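Local coordinates for protein transcription regulator (Lactobacillus plantarum WCFS1, PDB 3CLK) that probably regulates transcription by binding DNA as a dimer, with a periplasmic binding protein-like region that may bind an effector, as in the LacI family, at residues Gly188-Ser193 / Val218-Thr223; Ile112-Thr117 / Tyr147-Lys152; Ser235-Phe240 / Asn271-Lys276. All coordinates share one frame; numbering follows the deposited sequence.

In the fold
From the N terminus, the chain first builds most of a parallel sheet with its helices and then enters the second lobe through helix 109-121. Contact 2 closes the first loop there, packing 112-117 against 147-152 of helix 138-153 after a connection that includes strand 128-131. Contact 1 follows, closing the crossover from strand 188-191 through helix 194-206 to strand 216-219. Contact 3 comes last, bringing 271-276 back antiparallel to 235-240. The three loops run in series, neither nested nor crossed. Contacts 1 and 3 share one sheet, since strands 216-219 and 234-237 are neighbours, while the helices of contact 2 lie over the face bearing Ile190, Val218 and Ile236.

Contact 1: Gly188-Ser193 / Val218-Thr223; sequences GIIAAS and VSIDGT
Parallel strand pairing in the second lobe's sheet defines this buried contact, which joins the two strands of a beta-alpha-beta crossover, 188-191 and 216-219, linked by helix 194-206. The evidence is two straight backbone hydrogen bonds: Val218 N reaches Ile189 O at 3.0 Å, and Ala191 N reaches Val218 O at 2.8 Å with an N-H...O angle of 174°. Ile190 thus pairs with Val218, and both side chains lie on the same face. Beyond this the pairing weakens: Ile220 N to Ala191 O is a long, bent, weak bond, and the chain turns a corner at Ile220. There the side chain of Ile220 folds over the end of strand 188-191. Its chi1 of -69° lays CG1 3.4 Å from Ala191 O, and the extended chi2 (170°) carries CD1 to 4.0 Å from Ile190 CG2. Cutting Ile220 back to an alanine is likely to leave a gap beside Ile190 CG2 and to uncover the Ala191 carbonyl. Past the corner, Ser193 CA lies 3.2 Å from Ile220 O in a CA-H...O contact. A water donates to both Ala192 O and Asp221 OD2, the latter at 2.7 Å, and so bridges the loops that follow the two strands; Asp221 OD1 accepts from Gln238. Ser193 is the N-cap of helix 194-206, and its OG also bonds Tyr168 O. Helix 109-121 covers Ile190, Val218 and Ile220 on one face, helix 194-206 packs on Ala191 and Ser219 on the other, and the backbone of strand 128-131 bonds the far edge of 188-191.

Contact 2: Ile112-Thr117 / Tyr147-Lys152; sequences IGYQAT and YKKALK
The segments 112-117 and 147-152, of helices 109-121 and 138-153, run in broadly the same direction, their axes 7.6 Å apart at closest approach and crossing at -44°, a closeness that the absence of a side chain at Gly113 probably permits, its CA lying 4.7 Å from Tyr147 CA. A CB on Gly113 would point at the other helix and come tight against Tyr147 N. One turn on, Thr117 and Ala150 fill the interface: Thr117 CB and Ala150 CB are 3.5 Å apart. Thr117 CG2 passes Ala150 CB and reaches Leu151 CD2 at 3.8 Å, the threonine and leucine side chains crossing at about a right angle. The other branch, Thr117 OG1, whose position is doubtful, appears at the edge of the Tyr147 ring and appears to bond Gly113 O, while Leu151 CG covers part of one face of that ring. Toward the more exposed side, Tyr114 carries its CG anti to the backbone N (chi1 -173°), which swings the ring alongside the second helix. Lys149 bends at chi3 and crosses over this ring, with CE 3.4 Å from Tyr114 CD1 and NZ 4.7 Å from the ring centroid. NZ lies 18° off the ring normal, a cation-pi arrangement over the face, and it also forms a salt bridge with Glu110. Ala150 N approaches the same ring at its edge, while the phenol OH is bonded to Glu153. Beneath the pair, strand 188-191 presents Ile190 to Ala116, Thr117 and Tyr147. Tyr147 also touches Ile163 on strand 163-164, and its OH bonds the carbonyl of Ile128 at the start of strand 128-131.

Contact 3: Ser235-Phe240 / Asn271-Lys276; sequences SISQDF and NPVIRK
The antiparallel edge of the second lobe's mixed sheet is formed here, where strand 271-273, an outermost strand within the chain, pairs with 234-237. Four backbone hydrogen bonds fix the register. Val273 N to Ser235 O, at 2.7 Å, and Ser235 N to Val273 O make one hydrogen-bonded pair; Ser237 N to Asn271 O and Asn271 N to Ser237 O make the other. Between them Ile236 and Pro272 form a non-hydrogen-bonded pair, with CA atoms only 4.2 Å apart. That position suits a proline, which has no N-H to give, and Pro272 CA makes a CA-H...O contact with Ser235 O. On this face Ile236 turns CD1 obliquely onto the proline ring, 3.6 Å from Pro272 CB, and both residues pack against helix 109-121. The other face is more polar, though Val273 lies on it too. Ser235 OG, set between the backbone N and the carbonyl carbon (chi1 65°), meets the guanidinium edge: Arg275 NH1 donates to it at 3.0 Å, the oxygen lying 9° out of the guanidinium plane. Ser237 OG is 3.1 Å from Ser235 OG, hydrogen-bonded with the donor undecided, and touches Val273 CG2 at 3.3 Å. Val273 CG1 lies over one face of the guanidinium, toward its rim. NH1 is held by Ser235 OG and by Leu233 O, just before strand 234-237, which probably limits the turning of the guanidinium. The arginine proton leaves Ser235 OG as acceptor there, so a buried hydroxyl is satisfied by arginine and Ser237 together, pinning the chain beyond strand 271-273 to its neighbour.

Contact 1: Gly188-Ser193 / Val218-Thr223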
ATOM      1  N   GLY B 188     -16.229   3.819 -21.954  1.00 16.90           N
ATOM      2  CA  GLY B 188     -14.873   3.610 -21.492  1.00 16.96           C
ATOM      3  C   GLY B 188     -14.467   4.722 -20.545  1.00 15.88           C
ATOM      4  O   GLY B 188     -14.841   5.879 -20.748  1.00 18.01           O
ATOM      5  N   ILE B 189     -13.716   4.377 -19.507  1.00 15.36           N
ATOM      6  CA  ILE B 189     -13.246   5.365 -18.536  1.00 15.94           C
ATOM      7  C   ILE B 189     -11.798   5.092 -18.144  1.00 15.71           C
ATOM      8  O   ILE B 189     -11.412   3.947 -17.889  1.00 14.32           O
ATOM      9  CB  ILE B 189     -14.112   5.352 -17.261  1.00 14.67           C
ATOM     10  CG1 ILE B 189     -15.544   5.778 -17.600  1.00 14.21           C
ATOM     11  CG2 ILE B 189     -13.521   6.291 -16.207  1.00 14.22           C
ATOM     12  CD1 ILE B 189     -16.505   5.634 -16.426  1.00 15.53           C
ATOM     13  N   ILE B 190     -11.003   6.155 -18.132  1.00 14.75           N
ATOM     14  CA  ILE B 190      -9.604   6.080 -17.757  1.00 14.11           C
ATOM     15  C   ILE B 190      -9.526   6.556 -16.314  1.00 13.89           C
ATOM     16  O   ILE B 190     -10.027   7.635 -15.975  1.00 15.22           O
ATOM     17  CB  ILE B 190      -8.745   6.998 -18.646  1.00 14.21           C
ATOM     18  CG1 ILE B 190      -8.878   6.555 -20.111  1.00 16.69           C
ATOM     19  CG2 ILE B 190      -7.290   6.961 -18.192  1.00 11.92           C
ATOM     20  CD1 ILE B 190      -8.057   7.357 -21.063  1.00 17.78           C
ATOM     21  N   ALA B 191      -8.919   5.744 -15.460  1.00 12.97           N
ATOM     22  CA  ALA B 191      -8.799   6.100 -14.050  1.00 15.27           C
ATOM     23  C   ALA B 191      -7.442   6.722 -13.778  1.00 13.11           C
ATOM     24  O   ALA B 191      -6.424   6.253 -14.283  1.00 13.74           O
ATOM     25  CB  ALA B 191      -9.007   4.866 -13.172  1.00 14.29           C
ATOM     26  N   ALA B 192      -7.444   7.777 -12.971  1.00 13.60           N
ATOM     27  CA  ALA B 192      -6.225   8.499 -12.622  1.00 15.56           C
ATOM     28  C   ALA B 192      -5.210   7.648 -11.875  1.00 14.16           C
ATOM     29  O   ALA B 192      -4.025   7.956 -11.877  1.00 15.81           O
ATOM     30  CB  ALA B 192      -6.580   9.743 -11.777  1.00 12.86           C
ATOM     31  N   SER B 193      -5.680   6.581 -11.231  1.00 14.05           N
ATOM     32  CA  SER B 193      -4.813   5.698 -10.460  1.00 14.02           C
ATOM     33  C   SER B 193      -5.531   4.372 -10.212  1.00 14.49           C
ATOM     34  O   SER B 193      -6.739   4.261 -10.447  1.00 14.35           O
ATOM     35  CB  SER B 193      -4.469   6.339  -9.105  1.00 16.11           C
ATOM     36  OG  SER B 193      -5.569   6.258  -8.207  1.00 15.19           O
ATOM     37  N   VAL B 218      -9.699   1.513 -17.772  1.00 14.59           N
ATOM     38  CA  VAL B 218      -8.248   1.423 -17.915  1.00 13.11           C
ATOM     39  C   VAL B 218      -7.631   2.193 -16.741  1.00 15.43           C
ATOM     40  O   VAL B 218      -7.895   3.388 -16.552  1.00 12.47           O
ATOM     41  CB  VAL B 218      -7.752   2.058 -19.233  1.00 13.91           C
ATOM     42  CG1 VAL B 218      -6.234   2.071 -19.258  1.00 11.52           C
ATOM     43  CG2 VAL B 218      -8.288   1.261 -20.432  1.00 13.02           C
ATOM     44  N   SER B 219      -6.804   1.509 -15.960  1.00 12.88           N
ATOM     45  CA  SER B 219      -6.174   2.124 -14.806  1.00 15.20           C
ATOM     46  C   SER B 219      -4.766   2.625 -15.121  1.00 16.24           C
ATOM     47  O   SER B 219      -4.078   2.078 -15.980  1.00 16.53           O
ATOM     48  CB  SER B 219      -6.118   1.105 -13.657  1.00 16.97           C
ATOM     49  OG  SER B 219      -5.556   1.669 -12.491  1.00 18.33           O
ATOM     50  N   ILE B 220      -4.351   3.686 -14.440  1.00 16.55           N
ATOM     51  CA  ILE B 220      -3.002   4.217 -14.621  1.00 16.54           C
ATOM     52  C   ILE B 220      -2.233   3.851 -13.358  1.00 16.69           C
ATOM     53  O   ILE B 220      -2.732   4.051 -12.253  1.00 17.50           O
ATOM     54  CB  ILE B 220      -2.991   5.753 -14.784  1.00 17.64           C
ATOM     55  CG1 ILE B 220      -3.620   6.139 -16.124  1.00 17.46           C
ATOM     56  CG2 ILE B 220      -1.550   6.283 -14.749  1.00 15.67           C
ATOM     57  CD1 ILE B 220      -3.872   7.636 -16.248  1.00 16.81           C
ATOM     58  N   ASP B 221      -1.038   3.298 -13.557  1.00 14.85           N
ATOM     59  CA  ASP B 221      -0.096   2.866 -12.514  1.00 17.20           C
ATOM     60  C   ASP B 221       0.224   1.375 -12.625  1.00 16.49           C
ATOM     61  O   ASP B 221       1.382   1.007 -12.800  1.00 17.55           O
ATOM     62  CB  ASP B 221      -0.587   3.202 -11.094  1.00 17.88           C
ATOM     63  CG  ASP B 221      -0.424   4.687 -10.753  1.00 21.17           C
ATOM     64  OD1 ASP B 221       0.432   5.365 -11.365  1.00 21.78           O
ATOM     65  OD2 ASP B 221      -1.146   5.177  -9.865  1.00 23.40           O
ATOM     66  N   GLY B 222      -0.792   0.521 -12.532  1.00 18.68           N
ATOM     67  CA  GLY B 222      -0.564  -0.914 -12.646  1.00 17.93           C
ATOM     68  C   GLY B 222       0.159  -1.598 -11.494  1.00 18.80           C
ATOM     69  O   GLY B 222       0.985  -2.492 -11.712  1.00 20.04           O
ATOM     70  N   THR B 223      -0.133  -1.181 -10.270  1.00 19.95           N
ATOM     71  CA  THR B 223       0.478  -1.790  -9.090  1.00 23.61           C
ATOM     72  C   THR B 223      -0.333  -3.045  -8.762  1.00 25.86           C
ATOM     73  O   THR B 223      -1.308  -3.346  -9.451  1.00 24.24           O
ATOM     74  CB  THR B 223       0.415  -0.849  -7.878  1.00 21.20           C
ATOM     75  OG1 THR B 223      -0.928  -0.793  -7.393  1.00 24.29           O
ATOM     76  CG2 THR B 223       0.845   0.551  -8.270  1.00 25.29           C
TER
HETATM   77  O   HOH W   1      -1.193   7.726 -10.638  1.00 32.87           O

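Contact 2: Ile112-Thr117 / Tyr147-Lys152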
ATOM      1  N   ILE B 112       1.212   8.859 -21.039  1.00 22.90           N
ATOM      2  CA  ILE B 112       0.404   7.939 -20.245  1.00 20.33           C
ATOM      3  C   ILE B 112      -1.054   8.152 -20.623  1.00 21.31           C
ATOM      4  O   ILE B 112      -1.771   7.197 -20.927  1.00 20.05           O
ATOM      5  CB  ILE B 112       0.565   8.171 -18.722  1.00 21.43           C
ATOM      6  CG1 ILE B 112       1.914   7.621 -18.252  1.00 19.40           C
ATOM      7  CG2 ILE B 112      -0.599   7.501 -17.961  1.00 19.41           C
ATOM      8  CD1 ILE B 112       2.126   7.681 -16.750  1.00 18.60           C
ATOM      9  N   GLY B 113      -1.484   9.411 -20.616  1.00 21.51           N
ATOM     10  CA  GLY B 113      -2.858   9.732 -20.962  1.00 19.95           C
ATOM     11  C   GLY B 113      -3.172   9.350 -22.396  1.00 19.69           C
ATOM     12  O   GLY B 113      -4.286   8.908 -22.715  1.00 16.55           O
ATOM     13  N   TYR B 114      -2.173   9.527 -23.254  1.00 18.00           N
ATOM     14  CA  TYR B 114      -2.270   9.214 -24.672  1.00 19.71           C
ATOM     15  C   TYR B 114      -2.453   7.712 -24.890  1.00 18.90           C
ATOM     16  O   TYR B 114      -3.359   7.297 -25.602  1.00 20.89           O
ATOM     17  CB  TYR B 114      -1.003   9.686 -25.385  1.00 22.07           C
ATOM     18  CG  TYR B 114      -1.042   9.576 -26.896  1.00 25.61           C
ATOM     19  CD1 TYR B 114      -1.883  10.391 -27.661  1.00 27.96           C
ATOM     20  CD2 TYR B 114      -0.197   8.696 -27.564  1.00 25.23           C
ATOM     21  CE1 TYR B 114      -1.868  10.332 -29.061  1.00 27.77           C
ATOM     22  CE2 TYR B 114      -0.173   8.629 -28.952  1.00 28.72           C
ATOM     23  CZ  TYR B 114      -1.006   9.449 -29.697  1.00 28.78           C
ATOM     24  OH  TYR B 114      -0.957   9.383 -31.074  1.00 30.43           O
ATOM     25  N   GLN B 115      -1.595   6.904 -24.277  1.00 18.97           N
ATOM     26  CA  GLN B 115      -1.689   5.451 -24.417  1.00 19.82           C
ATOM     27  C   GLN B 115      -2.947   4.854 -23.781  1.00 19.04           C
ATOM     28  O   GLN B 115      -3.577   3.961 -24.350  1.00 17.13           O
ATOM     29  CB  GLN B 115      -0.447   4.784 -23.827  1.00 19.98           C
ATOM     30  CG  GLN B 115       0.771   4.886 -24.738  1.00 25.86           C
ATOM     31  CD  GLN B 115       1.929   4.038 -24.256  1.00 27.69           C
ATOM     32  OE1 GLN B 115       1.769   2.854 -23.963  1.00 30.59           O
ATOM     33  NE2 GLN B 115       3.107   4.636 -24.187  1.00 31.19           N
ATOM     34  N   ALA B 116      -3.313   5.350 -22.608  1.00 16.59           N
ATOM     35  CA  ALA B 116      -4.502   4.861 -21.913  1.00 18.73           C
ATOM     36  C   ALA B 116      -5.746   5.060 -22.775  1.00 18.71           C
ATOM     37  O   ALA B 116      -6.584   4.161 -22.919  1.00 16.50           O
ATOM     38  CB  ALA B 116      -4.668   5.606 -20.575  1.00 18.53           C
ATOM     39  N   THR B 117      -5.851   6.251 -23.348  1.00 19.32           N
ATOM     40  CA  THR B 117      -6.988   6.604 -24.179  1.00 20.62           C
ATOM     41  C   THR B 117      -7.014   5.841 -25.500  1.00 20.24           C
ATOM     42  O   THR B 117      -8.066   5.346 -25.911  1.00 19.34           O
ATOM     43  CB  THR B 117      -7.002   8.119 -24.444  1.00 21.38           C
ATOM     44  OG1 THR B 117      -6.905   8.816 -23.194  1.00 19.40           O
ATOM     45  CG2 THR B 117      -8.289   8.524 -25.141  1.00 21.19           C
ATOM     46  N   TYR B 147      -4.719  12.747 -23.055  1.00 21.49           N
ATOM     47  CA  TYR B 147      -6.078  12.242 -23.252  1.00 20.69           C
ATOM     48  C   TYR B 147      -6.773  13.032 -24.357  1.00 22.42           C
ATOM     49  O   TYR B 147      -7.403  12.450 -25.249  1.00 18.80           O
ATOM     50  CB  TYR B 147      -6.868  12.368 -21.941  1.00 16.93           C
ATOM     51  CG  TYR B 147      -8.383  12.367 -22.059  1.00 14.70           C
ATOM     52  CD1 TYR B 147      -9.102  11.178 -22.205  1.00 14.14           C
ATOM     53  CD2 TYR B 147      -9.101  13.562 -21.971  1.00 12.73           C
ATOM     54  CE1 TYR B 147     -10.514  11.187 -22.250  1.00 13.26           C
ATOM     55  CE2 TYR B 147     -10.484  13.583 -22.018  1.00 13.15           C
ATOM     56  CZ  TYR B 147     -11.190  12.399 -22.153  1.00 15.35           C
ATOM     57  OH  TYR B 147     -12.567  12.453 -22.166  1.00 13.30           O
ATOM     58  N   LYS B 148      -6.656  14.361 -24.293  1.00 21.57           N
ATOM     59  CA  LYS B 148      -7.285  15.237 -25.286  1.00 21.45           C
ATOM     60  C   LYS B 148      -6.648  15.102 -26.667  1.00 20.28           C
ATOM     61  O   LYS B 148      -7.314  15.292 -27.679  1.00 20.04           O
ATOM     62  CB  LYS B 148      -7.227  16.701 -24.831  1.00 21.41           C
ATOM     63  CG  LYS B 148      -8.148  17.021 -23.663  1.00 23.12           C
ATOM     64  CD  LYS B 148      -8.096  18.498 -23.282  1.00 22.49           C
ATOM     65  CE  LYS B 148      -8.952  18.751 -22.052  1.00 25.69           C
ATOM     66  NZ  LYS B 148      -8.985  20.187 -21.650  1.00 24.57           N
ATOM     67  N   LYS B 149      -5.359  14.789 -26.699  1.00 23.28           N
ATOM     68  CA  LYS B 149      -4.657  14.605 -27.961  1.00 25.20           C
ATOM     69  C   LYS B 149      -5.175  13.327 -28.625  1.00 25.44           C
ATOM     70  O   LYS B 149      -5.490  13.321 -29.814  1.00 25.79           O
ATOM     71  CB  LYS B 149      -3.148  14.489 -27.722  1.00 26.21           C
ATOM     72  CG  LYS B 149      -2.340  14.244 -28.999  1.00 29.97           C
ATOM     73  CD  LYS B 149      -0.843  14.421 -28.782  1.00 32.63           C
ATOM     74  CE  LYS B 149      -0.263  13.395 -27.813  1.00 35.43           C
ATOM     75  NZ  LYS B 149       1.223  13.543 -27.664  1.00 35.78           N
ATOM     76  N   ALA B 150      -5.269  12.254 -27.844  1.00 22.70           N
ATOM     77  CA  ALA B 150      -5.756  10.974 -28.349  1.00 23.24           C
ATOM     78  C   ALA B 150      -7.141  11.147 -28.944  1.00 22.91           C
ATOM     79  O   ALA B 150      -7.439  10.610 -30.014  1.00 24.04           O
ATOM     80  CB  ALA B 150      -5.791   9.939 -27.229  1.00 23.18           C
ATOM     81  N   LEU B 151      -7.982  11.914 -28.260  1.00 23.76           N
ATOM     82  CA  LEU B 151      -9.339  12.162 -28.730  1.00 25.46           C
ATOM     83  C   LEU B 151      -9.345  12.951 -30.036  1.00 28.33           C
ATOM     84  O   LEU B 151     -10.089  12.627 -30.968  1.00 27.57           O
ATOM     85  CB  LEU B 151     -10.143  12.925 -27.671  1.00 22.74           C
ATOM     86  CG  LEU B 151     -10.440  12.177 -26.365  1.00 26.67           C
ATOM     87  CD1 LEU B 151     -11.483  12.952 -25.567  1.00 21.84           C
ATOM     88  CD2 LEU B 151     -10.953  10.777 -26.670  1.00 21.07           C
ATOM     89  N   LYS B 152      -8.517  13.989 -30.103  1.00 29.08           N
ATOM     90  CA  LYS B 152      -8.443  14.810 -31.301  1.00 30.19           C
ATOM     91  C   LYS B 152      -7.929  14.029 -32.503  1.00 28.73           C
ATOM     92  O   LYS B 152      -8.435  14.188 -33.611  1.00 28.78           O
ATOM     93  CB  LYS B 152      -7.557  16.032 -31.051  1.00 33.49           C
ATOM     94  CG  LYS B 152      -8.227  17.088 -30.183  1.00 39.05           C
ATOM     95  CD  LYS B 152      -9.432  17.701 -30.893  1.00 43.65           C
ATOM     96  CE  LYS B 152     -10.207  18.655 -29.984  1.00 45.56           C
ATOM     97  NZ  LYS B 152      -9.342  19.719 -29.404  1.00 44.04           N
TER

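Contact 3: Ser235-Phe240 / Asn271-Lys276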
ATOM      1  N   SER B 235      -4.265  -1.990 -17.320  1.00 19.34           N
ATOM      2  CA  SER B 235      -3.631  -0.742 -16.955  1.00 18.03           C
ATOM      3  C   SER B 235      -2.470  -0.325 -17.820  1.00 19.41           C
ATOM      4  O   SER B 235      -1.961  -1.096 -18.638  1.00 17.19           O
ATOM      5  CB  SER B 235      -3.126  -0.847 -15.517  1.00 23.25           C
ATOM      6  OG  SER B 235      -2.094  -1.823 -15.428  1.00 22.69           O
ATOM      7  N   ILE B 236      -2.078   0.930 -17.631  1.00 17.44           N
ATOM      8  CA  ILE B 236      -0.913   1.497 -18.283  1.00 18.13           C
ATOM      9  C   ILE B 236      -0.004   1.471 -17.069  1.00 18.85           C
ATOM     10  O   ILE B 236      -0.174   2.255 -16.125  1.00 18.83           O
ATOM     11  CB  ILE B 236      -1.156   2.942 -18.755  1.00 15.70           C
ATOM     12  CG1 ILE B 236      -2.189   2.947 -19.883  1.00 15.13           C
ATOM     13  CG2 ILE B 236       0.157   3.565 -19.237  1.00 18.22           C
ATOM     14  CD1 ILE B 236      -1.813   2.070 -21.075  1.00 19.70           C
ATOM     15  N   SER B 237       0.933   0.533 -17.072  1.00 18.55           N
ATOM     16  CA  SER B 237       1.822   0.351 -15.939  1.00 20.18           C
ATOM     17  C   SER B 237       3.089   1.170 -16.019  1.00 21.20           C
ATOM     18  O   SER B 237       3.715   1.258 -17.076  1.00 21.92           O
ATOM     19  CB  SER B 237       2.163  -1.130 -15.801  1.00 19.78           C
ATOM     20  OG  SER B 237       0.968  -1.888 -15.760  1.00 20.22           O
ATOM     21  N   GLN B 238       3.446   1.786 -14.896  1.00 21.03           N
ATOM     22  CA  GLN B 238       4.655   2.595 -14.813  1.00 22.25           C
ATOM     23  C   GLN B 238       5.715   1.691 -14.216  1.00 21.85           C
ATOM     24  O   GLN B 238       5.411   0.842 -13.375  1.00 20.64           O
ATOM     25  CB  GLN B 238       4.454   3.803 -13.884  1.00 21.05           C
ATOM     26  CG  GLN B 238       3.347   4.752 -14.295  1.00 22.49           C
ATOM     27  CD  GLN B 238       3.419   6.072 -13.539  1.00 22.31           C
ATOM     28  OE1 GLN B 238       4.403   6.799 -13.644  1.00 25.56           O
ATOM     29  NE2 GLN B 238       2.383   6.378 -12.769  1.00 19.57           N
ATOM     30  N   ASP B 239       6.958   1.870 -14.642  1.00 22.36           N
ATOM     31  CA  ASP B 239       8.034   1.051 -14.117  1.00 23.59           C
ATOM     32  C   ASP B 239       8.649   1.747 -12.914  1.00 24.22           C
ATOM     33  O   ASP B 239       9.778   2.236 -12.984  1.00 24.73           O
ATOM     34  CB  ASP B 239       9.102   0.819 -15.185  1.00 25.51           C
ATOM     35  CG  ASP B 239      10.059  -0.296 -14.812  1.00 25.82           C
ATOM     36  OD1 ASP B 239      10.184  -0.599 -13.610  1.00 24.58           O
ATOM     37  OD2 ASP B 239      10.693  -0.868 -15.720  1.00 31.27           O
ATOM     38  N   PHE B 240       7.898   1.787 -11.812  1.00 22.80           N
ATOM     39  CA  PHE B 240       8.347   2.427 -10.577  1.00 22.11           C
ATOM     40  C   PHE B 240       9.678   1.857 -10.096  1.00 22.83           C
ATOM     41  O   PHE B 240      10.559   2.594  -9.645  1.00 20.67           O
ATOM     42  CB  PHE B 240       7.301   2.240  -9.470  1.00 19.60           C
ATOM     43  CG  PHE B 240       5.952   2.835  -9.791  1.00 20.50           C
ATOM     44  CD1 PHE B 240       5.806   4.205  -9.982  1.00 18.77           C
ATOM     45  CD2 PHE B 240       4.821   2.023  -9.878  1.00 18.59           C
ATOM     46  CE1 PHE B 240       4.544   4.767 -10.255  1.00 19.41           C
ATOM     47  CE2 PHE B 240       3.561   2.573 -10.150  1.00 18.96           C
ATOM     48  CZ  PHE B 240       3.422   3.940 -10.336  1.00 18.39           C
ATOM     49  N   ASN B 271       4.111   0.678 -20.128  1.00 30.34           N
ATOM     50  CA  ASN B 271       3.594  -0.377 -20.990  1.00 31.11           C
ATOM     51  C   ASN B 271       2.210  -0.836 -20.574  1.00 29.67           C
ATOM     52  O   ASN B 271       1.949  -1.061 -19.395  1.00 27.63           O
ATOM     53  CB  ASN B 271       4.528  -1.585 -20.966  1.00 35.30           C
ATOM     54  CG  ASN B 271       5.939  -1.233 -21.360  1.00 39.06           C
ATOM     55  OD1 ASN B 271       6.662  -0.582 -20.604  1.00 44.82           O
ATOM     56  ND2 ASN B 271       6.339  -1.648 -22.555  1.00 39.60           N
ATOM     57  N   PRO B 272       1.300  -0.980 -21.544  1.00 29.87           N
ATOM     58  CA  PRO B 272      -0.047  -1.430 -21.203  1.00 30.51           C
ATOM     59  C   PRO B 272      -0.037  -2.910 -20.830  1.00 31.25           C
ATOM     60  O   PRO B 272       0.659  -3.715 -21.456  1.00 32.27           O
ATOM     61  CB  PRO B 272      -0.838  -1.144 -22.477  1.00 32.26           C
ATOM     62  CG  PRO B 272       0.191  -1.311 -23.556  1.00 32.78           C
ATOM     63  CD  PRO B 272       1.388  -0.604 -22.965  1.00 30.95           C
ATOM     64  N   VAL B 273      -0.775  -3.252 -19.781  1.00 30.16           N
ATOM     65  CA  VAL B 273      -0.883  -4.632 -19.329  1.00 30.64           C
ATOM     66  C   VAL B 273      -2.363  -4.996 -19.386  1.00 29.35           C
ATOM     67  O   VAL B 273      -3.162  -4.525 -18.572  1.00 29.39           O
ATOM     68  CB  VAL B 273      -0.392  -4.806 -17.884  1.00 28.94           C
ATOM     69  CG1 VAL B 273      -0.677  -6.231 -17.415  1.00 30.39           C
ATOM     70  CG2 VAL B 273       1.094  -4.506 -17.800  1.00 30.54           C
ATOM     71  N   ILE B 274      -2.719  -5.829 -20.352  1.00 28.22           N
ATOM     72  CA  ILE B 274      -4.103  -6.231 -20.535  1.00 29.20           C
ATOM     73  C   ILE B 274      -4.541  -7.249 -19.495  1.00 28.81           C
ATOM     74  O   ILE B 274      -3.907  -8.286 -19.326  1.00 29.84           O
ATOM     75  CB  ILE B 274      -4.312  -6.841 -21.930  1.00 29.00           C
ATOM     76  CG1 ILE B 274      -3.706  -5.923 -22.995  1.00 29.36           C
ATOM     77  CG2 ILE B 274      -5.802  -7.057 -22.191  1.00 30.41           C
ATOM     78  CD1 ILE B 274      -4.268  -4.501 -23.002  1.00 31.29           C
ATOM     79  N   ARG B 275      -5.617  -6.941 -18.779  1.00 27.70           N
ATOM     80  CA  ARG B 275      -6.128  -7.874 -17.792  1.00 25.98           C
ATOM     81  C   ARG B 275      -7.563  -8.234 -18.140  1.00 25.08           C
ATOM     82  O   ARG B 275      -7.792  -8.818 -19.191  1.00 26.46           O
ATOM     83  CB  ARG B 275      -5.989  -7.307 -16.379  1.00 27.53           C
ATOM     84  CG  ARG B 275      -4.519  -7.130 -15.994  1.00 29.59           C
ATOM     85  CD  ARG B 275      -4.266  -7.021 -14.500  1.00 28.87           C
ATOM     86  NE  ARG B 275      -2.832  -6.891 -14.231  1.00 31.13           N
ATOM     87  CZ  ARG B 275      -2.114  -5.798 -14.481  1.00 30.13           C
ATOM     88  NH1 ARG B 275      -2.692  -4.719 -14.999  1.00 27.40           N
ATOM     89  NH2 ARG B 275      -0.810  -5.790 -14.235  1.00 27.61           N
ATOM     90  N   LYS B 276      -8.538  -7.889 -17.308  1.00 23.27           N
ATOM     91  CA  LYS B 276      -9.908  -8.271 -17.634  1.00 22.08           C
ATOM     92  C   LYS B 276     -10.972  -7.181 -17.537  1.00 19.75           C
ATOM     93  O   LYS B 276     -12.168  -7.481 -17.553  1.00 18.50           O
ATOM     94  CB  LYS B 276     -10.313  -9.453 -16.745  1.00 25.42           C
ATOM     95  CG  LYS B 276      -9.491 -10.713 -17.016  1.00 29.69           C
ATOM     96  CD  LYS B 276      -9.717 -11.208 -18.443  1.00 32.99           C
ATOM     97  CE  LYS B 276      -8.851 -12.413 -18.757  1.00 36.67           C
ATOM     98  NZ  LYS B 276      -9.100 -13.525 -17.797  1.00 38.98           N
TER